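Local coordinates for protein ORF10 (Moritella marina, PDB 6RIW) that forms the ketosynthase-chain length factor didomain of a polyunsaturated fatty acid synthase and probably catalyses the chain-extending condensation, at residues 26-31 with 391-395; 71-76 with 94-98; 291-295 with 650-656; 487-491 with 830-834; 665-671 with 870-876. All coordinates share one frame; numbering follows the deposited sequence.

Interaction 1 (26-31 with 391-395); sequences LLEQQD and PATIN
Ile394 packs tightly onto the chain as it leaves helix 19-27. Its CG2 lies 3.7 Å from CB of Gln29. With CG1 held between the backbone N and the carbonyl carbon (chi1 70°), Ile394 CD1 reaches on to Asp31, 3.8 Å from its CA, and the two side chains cross at about a right angle. At the opposite end Leu26 CB meets Pro391 CB at 3.7 Å, while CD2 of Leu27 only brushes the proline CG. Between these points Gln29 runs extended, laying its CD 3.9 Å from CB of Ala392. Gln29 itself closes the helix: its positive phi (58°) and the bonds back into the last turn make a Schellman motif, which turns the chain to run beside the loop after strand 389-390 of the ketosynthase half. The backbones themselves are joined through solvent. Leu26 O accepts from two waters; water 1 also donates to Ala392 O at 2.8 Å, and water 2 takes the N-H of Ala392. Looser still is the far side, where water 3 accepts from Asn395 N at 3.1 Å but reaches Gln29 OE1 only weakly. There Asp31 OD2 turns to Arg33 for its salt bridge.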
# COMPACT_ATOMS: atom_id res chain seq x y z
N LEU A 26 -12.93 24.61 -11.35
CA LEU A 26 -12.16 25.47 -10.46
C LEU A 26 -12.42 26.94 -10.75
O LEU A 26 -12.56 27.75 -9.82
CB LEU A 26 -10.66 25.17 -10.60
CG LEU A 26 -10.25 23.75 -10.19
CD1 LEU A 26 -8.74 23.63 -10.20
CD2 LEU A 26 -10.78 23.46 -8.81
N LEU A 27 -12.46 27.30 -12.04
CA LEU A 27 -12.67 28.70 -12.41
C LEU A 27 -14.04 29.19 -11.97
O LEU A 27 -14.20 30.38 -11.67
CB LEU A 27 -12.53 28.88 -13.92
CG LEU A 27 -11.19 28.52 -14.57
CD1 LEU A 27 -11.27 28.74 -16.08
CD2 LEU A 27 -10.09 29.36 -13.97
N GLU A 28 -15.02 28.29 -11.91
CA GLU A 28 -16.38 28.58 -11.51
C GLU A 28 -16.62 28.36 -10.02
O GLU A 28 -17.77 28.45 -9.57
CB GLU A 28 -17.37 27.72 -12.31
CG GLU A 28 -17.35 27.94 -13.82
CD GLU A 28 -18.24 26.95 -14.57
OE1 GLU A 28 -19.00 26.20 -13.91
OE2 GLU A 28 -18.20 26.93 -15.82
N GLN A 29 -15.58 28.02 -9.25
CA GLN A 29 -15.69 27.80 -7.81
C GLN A 29 -16.70 26.70 -7.48
O GLN A 29 -17.42 26.78 -6.49
CB GLN A 29 -16.03 29.09 -7.07
CG GLN A 29 -15.07 30.21 -7.37
CD GLN A 29 -15.25 31.38 -6.42
OE1 GLN A 29 -15.50 31.20 -5.22
NE2 GLN A 29 -15.13 32.60 -6.95
N GLN A 30 -16.71 25.66 -8.30
CA GLN A 30 -17.64 24.55 -8.10
C GLN A 30 -17.28 23.75 -6.85
O GLN A 30 -16.13 23.38 -6.65
CB GLN A 30 -17.61 23.63 -9.32
CG GLN A 30 -18.87 22.83 -9.52
CD GLN A 30 -19.98 23.68 -10.08
OE1 GLN A 30 -19.75 24.50 -10.98
NE2 GLN A 30 -21.18 23.51 -9.55
N ASP A 31 -18.29 23.47 -6.04
CA ASP A 31 -18.17 22.54 -4.92
C ASP A 31 -18.58 21.15 -5.42
O ASP A 31 -19.71 20.96 -5.86
CB ASP A 31 -19.06 22.98 -3.76
CG ASP A 31 -18.80 22.21 -2.47
OD1 ASP A 31 -18.25 21.08 -2.51
OD2 ASP A 31 -19.17 22.73 -1.40
N PRO A 391 -6.96 29.73 -9.75
CA PRO A 391 -8.34 29.61 -9.27
C PRO A 391 -8.45 29.86 -7.77
O PRO A 391 -7.48 29.78 -7.01
CB PRO A 391 -8.72 28.16 -9.62
CG PRO A 391 -7.68 27.70 -10.61
CD PRO A 391 -6.44 28.47 -10.30
N ALA A 392 -9.67 30.14 -7.35
CA ALA A 392 -9.98 30.38 -5.95
C ALA A 392 -9.91 29.10 -5.11
O ALA A 392 -10.10 27.99 -5.61
CB ALA A 392 -11.38 30.98 -5.81
N THR A 393 -9.64 29.29 -3.82
CA THR A 393 -10.01 28.33 -2.79
C THR A 393 -11.42 28.69 -2.35
O THR A 393 -11.67 29.84 -1.97
CB THR A 393 -9.04 28.39 -1.62
OG1 THR A 393 -7.72 28.02 -2.05
CG2 THR A 393 -9.49 27.49 -0.47
N ILE A 394 -12.35 27.73 -2.42
CA ILE A 394 -13.75 28.03 -2.16
C ILE A 394 -14.05 27.93 -0.66
O ILE A 394 -13.29 27.34 0.11
CB ILE A 394 -14.68 27.11 -2.97
CG1 ILE A 394 -14.62 25.67 -2.46
CG2 ILE A 394 -14.33 27.18 -4.45
CD1 ILE A 394 -15.73 24.79 -3.00
N ASN A 395 -15.17 28.53 -0.25
CA ASN A 395 -15.71 28.49 1.11
C ASN A 395 -14.81 29.16 2.13
O ASN A 395 -14.92 28.91 3.34
CB ASN A 395 -16.01 27.06 1.57
CG ASN A 395 -17.04 26.38 0.69
OD1 ASN A 395 -16.91 25.18 0.39
ND2 ASN A 395 -18.04 27.13 0.26
O HOH W 1 -12.21 27.04 -7.23
O HOH W 2 -11.87 30.34 -9.14
O HOH W 3 -17.02 29.94 -2.35

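Interaction 2 (71-76 with 94-98); sequences FDASGY and LYVTK
A chi1 of -168° sends CG of Lys98 off on the side remote from its amide nitrogen, and bends at chi2 and chi4 carry the chain across Tyr76, whose CG, anti to the carbonyl carbon, brings the ring against it. Lys98 CD sits over one face of the Tyr76 ring, 3.9 Å from its centroid, a CH-pi contact. Lys98 NZ lies off-centre, 4.3 Å from that Tyr76 centroid, in a cation-pi contact, and donates to Ser74 O at 2.8 Å, tilted 15° from the carbonyl plane. At the ring edge Tyr76 OH stands 3.2 Å from Leu94 O, at best a weak hydrogen bond; water 4 lies beside the hydroxyl and donates to Asp72 O. The carboxylate of Asp72 forms an Asx turn, OD1 receiving both the N-H and the hydroxyl of Ser74. Phe71 fills the other end, its CZ 4.0 Å from CB of Leu94. The contact ties the loop after strand 62-64 to helix 88-104. With an alanine for Tyr76, the aliphatic run of Lys98 would probably lose its cover and water 4 a partner. The lysine charge is probably eased by the ring face and Ser74 O, the Asp72 carboxylate being near but not in contact.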
# COMPACT_ATOMS: atom_id res chain seq x y z
N PHE A 71 -17.12 2.62 -16.69
CA PHE A 71 -15.83 2.25 -17.26
C PHE A 71 -16.02 1.51 -18.58
O PHE A 71 -16.82 0.58 -18.67
CB PHE A 71 -15.08 1.36 -16.27
CG PHE A 71 -13.77 0.84 -16.78
CD1 PHE A 71 -12.71 1.71 -17.02
CD2 PHE A 71 -13.58 -0.52 -16.96
CE1 PHE A 71 -11.48 1.21 -17.48
CE2 PHE A 71 -12.35 -1.02 -17.41
CZ PHE A 71 -11.32 -0.15 -17.67
N ASP A 72 -15.26 1.93 -19.59
CA ASP A 72 -15.19 1.25 -20.88
C ASP A 72 -14.01 0.29 -20.84
O ASP A 72 -12.86 0.73 -20.83
CB ASP A 72 -15.06 2.27 -22.01
CG ASP A 72 -14.93 1.64 -23.39
OD1 ASP A 72 -14.83 0.40 -23.53
OD2 ASP A 72 -14.93 2.42 -24.37
N ALA A 73 -14.29 -1.02 -20.80
CA ALA A 73 -13.26 -2.05 -20.65
C ALA A 73 -12.60 -2.44 -21.96
O ALA A 73 -11.70 -3.30 -21.96
CB ALA A 73 -13.87 -3.29 -19.98
N SER A 74 -12.99 -1.84 -23.08
CA SER A 74 -12.44 -2.22 -24.38
C SER A 74 -11.15 -1.46 -24.66
O SER A 74 -10.86 -0.42 -24.06
CB SER A 74 -13.47 -1.95 -25.48
OG SER A 74 -13.61 -0.55 -25.74
N GLY A 75 -10.34 -2.01 -25.57
CA GLY A 75 -9.18 -1.30 -26.07
C GLY A 75 -7.90 -1.46 -25.28
O GLY A 75 -6.93 -0.74 -25.56
N TYR A 76 -7.85 -2.34 -24.28
CA TYR A 76 -6.63 -2.63 -23.54
C TYR A 76 -5.98 -3.91 -24.06
O TYR A 76 -6.53 -4.62 -24.90
CB TYR A 76 -6.93 -2.77 -22.04
CG TYR A 76 -7.46 -1.51 -21.41
CD1 TYR A 76 -6.58 -0.58 -20.87
CD2 TYR A 76 -8.81 -1.23 -21.39
CE1 TYR A 76 -7.05 0.59 -20.31
CE2 TYR A 76 -9.29 -0.06 -20.83
CZ TYR A 76 -8.40 0.83 -20.29
OH TYR A 76 -8.87 1.99 -19.74
N LEU A 94 -6.90 2.17 -14.59
CA LEU A 94 -6.80 1.91 -16.03
C LEU A 94 -7.33 3.09 -16.84
O LEU A 94 -6.74 3.48 -17.86
CB LEU A 94 -7.59 0.64 -16.37
CG LEU A 94 -6.91 -0.63 -15.85
CD1 LEU A 94 -7.88 -1.79 -15.92
CD2 LEU A 94 -5.65 -0.90 -16.66
N TYR A 95 -8.45 3.66 -16.41
CA TYR A 95 -9.01 4.82 -17.11
C TYR A 95 -8.00 5.97 -17.21
O TYR A 95 -7.74 6.48 -18.31
CB TYR A 95 -10.29 5.28 -16.41
CG TYR A 95 -10.80 6.60 -16.98
CD1 TYR A 95 -11.44 6.62 -18.23
CD2 TYR A 95 -10.65 7.80 -16.30
CE1 TYR A 95 -11.91 7.81 -18.77
CE2 TYR A 95 -11.13 9.02 -16.85
CZ TYR A 95 -11.76 9.00 -18.08
OH TYR A 95 -12.24 10.15 -18.66
N VAL A 96 -7.43 6.40 -16.08
CA VAL A 96 -6.51 7.54 -16.14
C VAL A 96 -5.21 7.17 -16.85
O VAL A 96 -4.56 8.04 -17.43
CB VAL A 96 -6.24 8.15 -14.75
CG1 VAL A 96 -7.54 8.74 -14.18
CG2 VAL A 96 -5.58 7.12 -13.79
N THR A 97 -4.82 5.89 -16.84
CA THR A 97 -3.65 5.48 -17.62
C THR A 97 -3.89 5.66 -19.12
O THR A 97 -3.08 6.28 -19.82
CB THR A 97 -3.29 4.04 -17.30
OG1 THR A 97 -2.81 3.97 -15.95
CG2 THR A 97 -2.15 3.57 -18.21
N LYS A 98 -5.00 5.13 -19.62
CA LYS A 98 -5.34 5.25 -21.04
C LYS A 98 -5.46 6.71 -21.44
O LYS A 98 -4.94 7.13 -22.49
CB LYS A 98 -6.64 4.50 -21.34
CG LYS A 98 -6.96 4.29 -22.83
CD LYS A 98 -7.67 2.95 -23.00
CE LYS A 98 -8.60 2.91 -24.19
NZ LYS A 98 -9.87 2.20 -23.77
O HOH W 4 -11.23 2.83 -20.75

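Interaction 3 (291-295 with 650-656); sequences SNDGK and SALWDFS
At the C-terminal side of helix 642-653 of the chain length factor half, Asp654 meets Lys295 of the ketosynthase half, so the contact belongs to the seam between two thiolase-fold units, arranged much as in ketosynthase dimers but here joined in one chain. Asp654, with positive phi, follows the last helical turn. Its CG lies anti to the backbone N (chi1 -162°), which points OD1 at segment 291-295; Asp654 OD1 accepts from Lys295 N at 2.9 Å in a nearly straight bond (176°), met on the anti side and tilted out of the carboxylate plane. The same OD1 has a salt bridge to Lys305. Lys295 N would probably lose its acceptor, and Lys305 its carboxylate, if an alanine stood here. The side chain of Lys295 doubles back along the helix end, and NZ donates to Ala651 O at 2.8 Å from above the carbonyl plane, where a positive charge would be expected to suit the negative end of the helix dipole. Further along, Asn292 N donates to Ser656 O at 3.1 Å. Asn292 OD1 accepts from Gly294 N in an Asx turn, and touches CB of Ser650 at 3.5 Å. The turn brings Gly294 close against segment 650-656: a CB on it would run into Asp654 OD1, and its CA is 3.6 Å from Ser650 O. Facing the same glycine, the buried carbonyl O of Phe655 lacks a polar partner and lies 3.4 Å from Gly294 CA.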
# COMPACT_ATOMS: atom_id res chain seq x y z
N SER A 291 10.76 13.74 2.80
CA SER A 291 11.31 13.68 4.15
C SER A 291 10.29 13.03 5.06
O SER A 291 9.10 12.98 4.75
CB SER A 291 11.68 15.08 4.66
OG SER A 291 10.54 15.73 5.22
N ASN A 292 10.78 12.54 6.19
CA ASN A 292 9.92 12.12 7.28
C ASN A 292 10.11 13.04 8.47
O ASN A 292 11.21 13.54 8.70
CB ASN A 292 10.20 10.68 7.68
CG ASN A 292 9.09 10.13 8.48
OD1 ASN A 292 9.12 10.16 9.71
ND2 ASN A 292 8.05 9.67 7.80
N ASP A 293 9.02 13.24 9.23
CA ASP A 293 9.05 14.08 10.42
C ASP A 293 9.94 13.52 11.51
O ASP A 293 10.35 14.26 12.41
CB ASP A 293 7.64 14.25 11.00
CG ASP A 293 6.80 15.27 10.23
OD1 ASP A 293 7.32 15.94 9.31
OD2 ASP A 293 5.59 15.41 10.57
N GLY A 294 10.24 12.22 11.48
CA GLY A 294 11.01 11.65 12.57
C GLY A 294 10.26 11.72 13.89
O GLY A 294 9.04 11.57 13.95
N LYS A 295 11.02 11.99 14.96
CA LYS A 295 10.51 11.90 16.32
C LYS A 295 9.81 13.19 16.74
O LYS A 295 10.22 14.29 16.36
CB LYS A 295 11.68 11.61 17.28
CG LYS A 295 11.28 11.26 18.69
CD LYS A 295 12.44 10.53 19.39
CE LYS A 295 11.94 9.31 20.14
NZ LYS A 295 10.85 8.60 19.39
N SER A 650 10.78 5.18 11.80
CA SER A 650 11.39 6.51 11.64
C SER A 650 11.17 7.40 12.85
O SER A 650 12.03 8.24 13.17
CB SER A 650 10.83 7.22 10.40
OG SER A 650 11.04 6.43 9.24
N ALA A 651 10.02 7.28 13.51
CA ALA A 651 9.79 8.09 14.70
C ALA A 651 10.61 7.58 15.88
O ALA A 651 11.15 8.37 16.66
CB ALA A 651 8.30 8.14 15.05
N LEU A 652 10.75 6.26 16.00
CA LEU A 652 11.56 5.68 17.07
C LEU A 652 13.03 6.07 16.93
O LEU A 652 13.70 6.34 17.94
CB LEU A 652 11.42 4.15 17.06
CG LEU A 652 12.31 3.38 18.05
CD1 LEU A 652 11.92 3.72 19.49
CD2 LEU A 652 12.23 1.86 17.81
N TRP A 653 13.54 6.11 15.71
CA TRP A 653 14.95 6.37 15.46
C TRP A 653 15.22 7.81 15.05
O TRP A 653 16.38 8.16 14.80
CB TRP A 653 15.48 5.42 14.37
CG TRP A 653 15.68 4.00 14.85
CD1 TRP A 653 14.71 3.05 15.07
CD2 TRP A 653 16.92 3.39 15.19
NE1 TRP A 653 15.28 1.89 15.52
CE2 TRP A 653 16.64 2.06 15.60
CE3 TRP A 653 18.26 3.82 15.18
CZ2 TRP A 653 17.64 1.17 15.99
CZ3 TRP A 653 19.24 2.94 15.57
CH2 TRP A 653 18.93 1.63 15.96
N ASP A 654 14.18 8.65 14.98
CA ASP A 654 14.28 10.02 14.47
C ASP A 654 14.95 10.06 13.09
O ASP A 654 15.83 10.88 12.83
CB ASP A 654 15.02 10.91 15.49
CG ASP A 654 14.80 12.40 15.25
OD1 ASP A 654 13.75 12.80 14.68
OD2 ASP A 654 15.72 13.17 15.65
N PHE A 655 14.52 9.18 12.18
CA PHE A 655 15.05 9.20 10.82
C PHE A 655 14.31 10.24 9.99
O PHE A 655 13.12 10.48 10.20
CB PHE A 655 14.89 7.82 10.16
CG PHE A 655 15.83 6.76 10.68
CD1 PHE A 655 17.08 7.10 11.18
CD2 PHE A 655 15.45 5.42 10.65
CE1 PHE A 655 17.96 6.09 11.64
CE2 PHE A 655 16.30 4.42 11.11
CZ PHE A 655 17.57 4.75 11.61
N SER A 656 15.01 10.81 9.01
CA SER A 656 14.44 11.84 8.15
C SER A 656 14.30 11.44 6.68
O SER A 656 13.83 12.26 5.88
CB SER A 656 15.27 13.14 8.24
OG SER A 656 16.60 12.94 7.77

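Interaction 4 (487-491 with 830-834)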
# COMPACT_ATOMS: atom_id res chain seq x y z
N PHE A 487 16.94 -18.77 12.76
CA PHE A 487 16.81 -19.04 11.33
C PHE A 487 18.11 -19.61 10.77
O PHE A 487 18.10 -20.55 9.96
CB PHE A 487 16.43 -17.72 10.63
CG PHE A 487 15.93 -17.87 9.20
CD1 PHE A 487 15.07 -18.89 8.82
CD2 PHE A 487 16.29 -16.92 8.25
CE1 PHE A 487 14.60 -18.98 7.52
CE2 PHE A 487 15.84 -17.00 6.93
CZ PHE A 487 14.99 -18.03 6.56
N LYS A 488 19.25 -19.03 11.15
CA LYS A 488 20.53 -19.54 10.66
C LYS A 488 20.71 -21.01 11.01
O LYS A 488 21.07 -21.84 10.17
CB LYS A 488 21.66 -18.69 11.24
CG LYS A 488 23.06 -18.98 10.67
CD LYS A 488 24.11 -18.09 11.37
CE LYS A 488 25.53 -18.44 10.93
NZ LYS A 488 26.54 -17.55 11.58
N THR A 489 20.43 -21.35 12.27
CA THR A 489 20.55 -22.74 12.72
C THR A 489 19.58 -23.65 11.99
O THR A 489 19.94 -24.75 11.55
CB THR A 489 20.29 -22.80 14.21
OG1 THR A 489 21.30 -22.04 14.88
CG2 THR A 489 20.31 -24.24 14.71
N LEU A 490 18.33 -23.21 11.86
CA LEU A 490 17.34 -23.97 11.09
C LEU A 490 17.86 -24.29 9.70
O LEU A 490 17.77 -25.44 9.24
CB LEU A 490 16.04 -23.16 11.03
CG LEU A 490 14.85 -23.84 10.35
CD1 LEU A 490 14.08 -24.64 11.37
CD2 LEU A 490 13.94 -22.79 9.70
N LEU A 491 18.37 -23.29 8.97
CA LEU A 491 18.79 -23.52 7.60
C LEU A 491 19.99 -24.45 7.53
O LEU A 491 20.07 -25.32 6.66
CB LEU A 491 19.12 -22.18 6.93
CG LEU A 491 17.92 -21.25 6.82
CD1 LEU A 491 18.41 -19.85 6.38
CD2 LEU A 491 16.95 -21.85 5.82
N VAL A 830 14.23 -21.65 0.12
CA VAL A 830 13.92 -21.41 1.52
C VAL A 830 12.48 -21.76 1.84
O VAL A 830 12.14 -21.96 3.01
CB VAL A 830 14.23 -19.92 1.84
CG1 VAL A 830 13.20 -19.01 1.18
CG2 VAL A 830 14.33 -19.71 3.34
N LYS A 831 11.61 -21.84 0.84
CA LYS A 831 10.21 -22.18 1.14
C LYS A 831 10.06 -23.62 1.65
O LYS A 831 9.08 -23.95 2.33
CB LYS A 831 9.33 -21.97 -0.09
CG LYS A 831 9.29 -20.49 -0.51
CD LYS A 831 8.29 -20.26 -1.66
CE LYS A 831 8.30 -18.79 -2.16
NZ LYS A 831 9.69 -18.43 -2.66
N ALA A 832 11.03 -24.47 1.33
CA ALA A 832 11.04 -25.81 1.92
C ALA A 832 11.24 -25.77 3.43
O ALA A 832 10.85 -26.71 4.13
CB ALA A 832 12.12 -26.64 1.24
N ASN A 833 11.86 -24.71 3.96
CA ASN A 833 12.08 -24.59 5.40
C ASN A 833 10.98 -23.82 6.10
O ASN A 833 10.60 -24.18 7.22
CB ASN A 833 13.43 -23.92 5.70
CG ASN A 833 14.55 -24.52 4.90
OD1 ASN A 833 14.85 -24.06 3.80
ND2 ASN A 833 15.16 -25.58 5.42
N ILE A 834 10.48 -22.72 5.51
CA ILE A 834 9.58 -21.84 6.24
C ILE A 834 8.34 -21.50 5.41
O ILE A 834 7.58 -20.59 5.77
CB ILE A 834 10.30 -20.55 6.71
CG1 ILE A 834 11.15 -19.91 5.61
CG2 ILE A 834 11.27 -20.87 7.87
CD1 ILE A 834 10.40 -19.00 4.69
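Phe487 reaches from helix 484-492 to the short helix 831-834 with its ring tip. From CB the side chain leaves with CG anti to the backbone N (chi1 -166°), which sends the ring across toward segment 830-834. Phe487 CE1 then comes 3.8 Å from CG2 of Ile834 and slightly farther from its CG1, and Phe487 CZ, at the end, meets CG2 of Val830 at 3.7 Å. That methyl lies near the ring plane, at the edge. One face of the ring is covered from its own helix by Leu491 CD1, 3.8 Å above the centre. The other methyl of Leu491, CD2, is turned across to Asn833, 3.7 Å from its OD1, and touches Val830 CG2 more loosely at 4.2 Å. Leu490 CD2 adds a methyl contact with Ile834 CG2 at 3.8 Å. The amide of Asn833 looks elsewhere for its polar bond, its ND2 donating to Gln495 O. Ile847 of helix 841-854 and the ring of Phe478 add to the surroundings of Phe487. Such apolar packing of a peripheral helix on the Lys-Ala-Asn-Ile-Gly-His segment that follows strand 826-828 belongs to the ketosynthase-type thiolase fold of the chain length factor half.

Interaction 5 (665-671 with 870-876); sequences EENSVYR and GLGRDNS
Asp874 OD2 is gripped by Asn667 ND2, by Ser876 OG and by water 6. Asn667 ND2 donates to Asp874 OD2 at 2.8 Å in a nearly straight bond (171°), in its own amide plane and onto the syn lone pair, while amide and carboxylate stand almost perpendicular. Ser876 OG donates to Asp874 OD2 at 2.7 Å, and water 6 links it to Arg671 NE. Segment 665-671 probably corresponds to the ketosynthase nucleophilic elbow, between strand 659-663 and helix 668-682; Glu665, with positive phi, probably stands where a condensing enzyme carries its cysteine. Against it lies the glycine-containing loop between strands 865-870 and 876-884. Next to the elbow, Glu666 bends at chi2 (94°) so that OE1 accepts from Arg873 N at 2.8 Å, from above the carboxylate plane. Arg873 is the second residue of the type I turn from Gly872 to Asn875. Glu666 OE1 also lies 3.3 Å from Gly872 CA, where a CB would clash. The guanidinium of Arg873 leads away to a salt bridge with Asp167 in the ketosynthase half, and Arg671 has its own with Glu674. Tyr670 turns a ring edge to Gly870, CE2 lying 3.9 Å from the glycine CA. The other end of the Asn667 amide is met by water 5, which donates to its OD1 at 2.6 Å and to Leu871 O at 2.9 Å.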
# COMPACT_ATOMS: atom_id res chain seq x y z
N GLU A 665 3.36 -7.46 -5.08
CA GLU A 665 3.00 -8.88 -4.92
C GLU A 665 4.25 -9.65 -4.47
O GLU A 665 5.00 -9.16 -3.61
CB GLU A 665 2.35 -9.39 -6.22
CG GLU A 665 1.07 -8.62 -6.62
CD GLU A 665 0.04 -8.57 -5.50
OE1 GLU A 665 -0.10 -9.60 -4.78
OE2 GLU A 665 -0.61 -7.51 -5.30
N GLU A 666 4.51 -10.85 -4.99
CA GLU A 666 5.65 -11.62 -4.50
C GLU A 666 6.97 -10.89 -4.75
O GLU A 666 7.94 -11.10 -4.02
CB GLU A 666 5.70 -13.01 -5.14
CG GLU A 666 4.57 -13.94 -4.67
CD GLU A 666 3.35 -13.92 -5.60
OE1 GLU A 666 3.00 -12.83 -6.13
OE2 GLU A 666 2.72 -14.99 -5.79
N ASN A 667 7.02 -10.03 -5.77
CA ASN A 667 8.25 -9.28 -6.06
C ASN A 667 8.37 -7.98 -5.26
O ASN A 667 9.23 -7.15 -5.57
CB ASN A 667 8.34 -9.01 -7.57
CG ASN A 667 8.83 -10.25 -8.33
OD1 ASN A 667 9.69 -10.98 -7.85
ND2 ASN A 667 8.24 -10.50 -9.49
N SER A 668 7.57 -7.80 -4.21
CA SER A 668 7.64 -6.57 -3.43
C SER A 668 9.06 -6.27 -2.93
O SER A 668 9.55 -5.15 -3.05
CB SER A 668 6.69 -6.66 -2.23
OG SER A 668 5.33 -6.70 -2.64
N VAL A 669 9.72 -7.27 -2.33
CA VAL A 669 11.05 -7.04 -1.75
C VAL A 669 12.07 -6.72 -2.84
O VAL A 669 12.93 -5.86 -2.66
CB VAL A 669 11.49 -8.24 -0.90
CG1 VAL A 669 12.99 -8.10 -0.52
CG2 VAL A 669 10.64 -8.34 0.37
N TYR A 670 12.01 -7.42 -3.98
CA TYR A 670 12.98 -7.14 -5.04
C TYR A 670 12.77 -5.76 -5.65
O TYR A 670 13.74 -5.09 -6.01
CB TYR A 670 12.92 -8.26 -6.10
CG TYR A 670 13.15 -9.65 -5.52
CD1 TYR A 670 14.02 -9.85 -4.46
CD2 TYR A 670 12.48 -10.77 -6.02
CE1 TYR A 670 14.24 -11.12 -3.91
CE2 TYR A 670 12.69 -12.05 -5.48
CZ TYR A 670 13.58 -12.21 -4.43
OH TYR A 670 13.78 -13.48 -3.91
N ARG A 671 11.52 -5.28 -5.75
CA ARG A 671 11.33 -3.89 -6.15
C ARG A 671 11.90 -2.91 -5.12
O ARG A 671 12.36 -1.82 -5.49
CB ARG A 671 9.85 -3.58 -6.41
CG ARG A 671 9.26 -4.31 -7.64
CD ARG A 671 9.80 -3.79 -8.99
NE ARG A 671 9.17 -4.48 -10.12
CZ ARG A 671 9.57 -4.37 -11.39
NH1 ARG A 671 8.93 -5.04 -12.35
NH2 ARG A 671 10.62 -3.61 -11.70
N GLY A 870 12.78 -14.80 -8.93
CA GLY A 870 11.49 -14.42 -8.38
C GLY A 870 10.41 -14.32 -9.44
O GLY A 870 10.66 -13.79 -10.53
N LEU A 871 9.22 -14.87 -9.15
CA LEU A 871 8.05 -14.77 -9.99
C LEU A 871 6.89 -14.35 -9.10
O LEU A 871 7.01 -14.33 -7.88
CB LEU A 871 7.71 -16.10 -10.70
CG LEU A 871 8.80 -16.66 -11.62
CD1 LEU A 871 8.44 -18.08 -12.07
CD2 LEU A 871 8.97 -15.77 -12.85
N GLY A 872 5.77 -13.99 -9.71
CA GLY A 872 4.61 -13.73 -8.87
C GLY A 872 3.45 -13.16 -9.66
O GLY A 872 3.46 -13.10 -10.89
N ARG A 873 2.44 -12.73 -8.91
CA ARG A 873 1.25 -12.22 -9.55
C ARG A 873 1.44 -10.85 -10.16
O ARG A 873 0.52 -10.34 -10.81
CB ARG A 873 0.10 -12.19 -8.54
CG ARG A 873 -0.40 -13.59 -8.16
CD ARG A 873 -0.91 -14.34 -9.42
NE ARG A 873 -2.13 -13.72 -9.95
CZ ARG A 873 -2.67 -14.02 -11.13
NH1 ARG A 873 -2.11 -14.93 -11.93
NH2 ARG A 873 -3.79 -13.42 -11.51
N ASP A 874 2.61 -10.22 -9.98
CA ASP A 874 2.87 -8.97 -10.69
C ASP A 874 3.28 -9.20 -12.14
O ASP A 874 3.38 -8.24 -12.91
CB ASP A 874 3.97 -8.20 -9.96
CG ASP A 874 5.22 -9.06 -9.75
OD1 ASP A 874 5.12 -10.16 -9.10
OD2 ASP A 874 6.30 -8.65 -10.23
N ASN A 875 3.49 -10.46 -12.54
CA ASN A 875 3.78 -10.82 -13.94
C ASN A 875 5.10 -10.20 -14.40
O ASN A 875 5.21 -9.64 -15.50
CB ASN A 875 2.62 -10.44 -14.88
CG ASN A 875 2.61 -11.29 -16.14
OD1 ASN A 875 3.43 -12.19 -16.31
ND2 ASN A 875 1.67 -11.01 -17.03
N SER A 876 6.11 -10.26 -13.54
CA SER A 876 7.47 -9.98 -13.98
C SER A 876 8.41 -10.95 -13.30
O SER A 876 8.11 -11.53 -12.25
CB SER A 876 7.87 -8.52 -13.70
OG SER A 876 7.90 -8.26 -12.32
O HOH W 5 9.15 -13.10 -6.42
O HOH W 6 6.88 -5.99 -10.16

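Interactions 1 and 2 lie in the ketosynthase half, with interaction 2 nested inside the loop that interaction 1 closes and their centres 29 Å apart. Interactions 4 and 5 belong to the chain length factor half, where their segments alternate along the chain; their centres are 21 Å apart, and helix 841-854 touches both. Interaction 3 joins the halves: it spans 291-295 and 650-656, and its segments alternate with those of interactions 1 and 4. Interactions 1 and 4 mark the extremes, 59 Å between centres on opposite sides of the chain's centre. Packing within each unit thus joins with inter-unit hydrogen bonds in interaction 3 and a salt bridge from interaction 5.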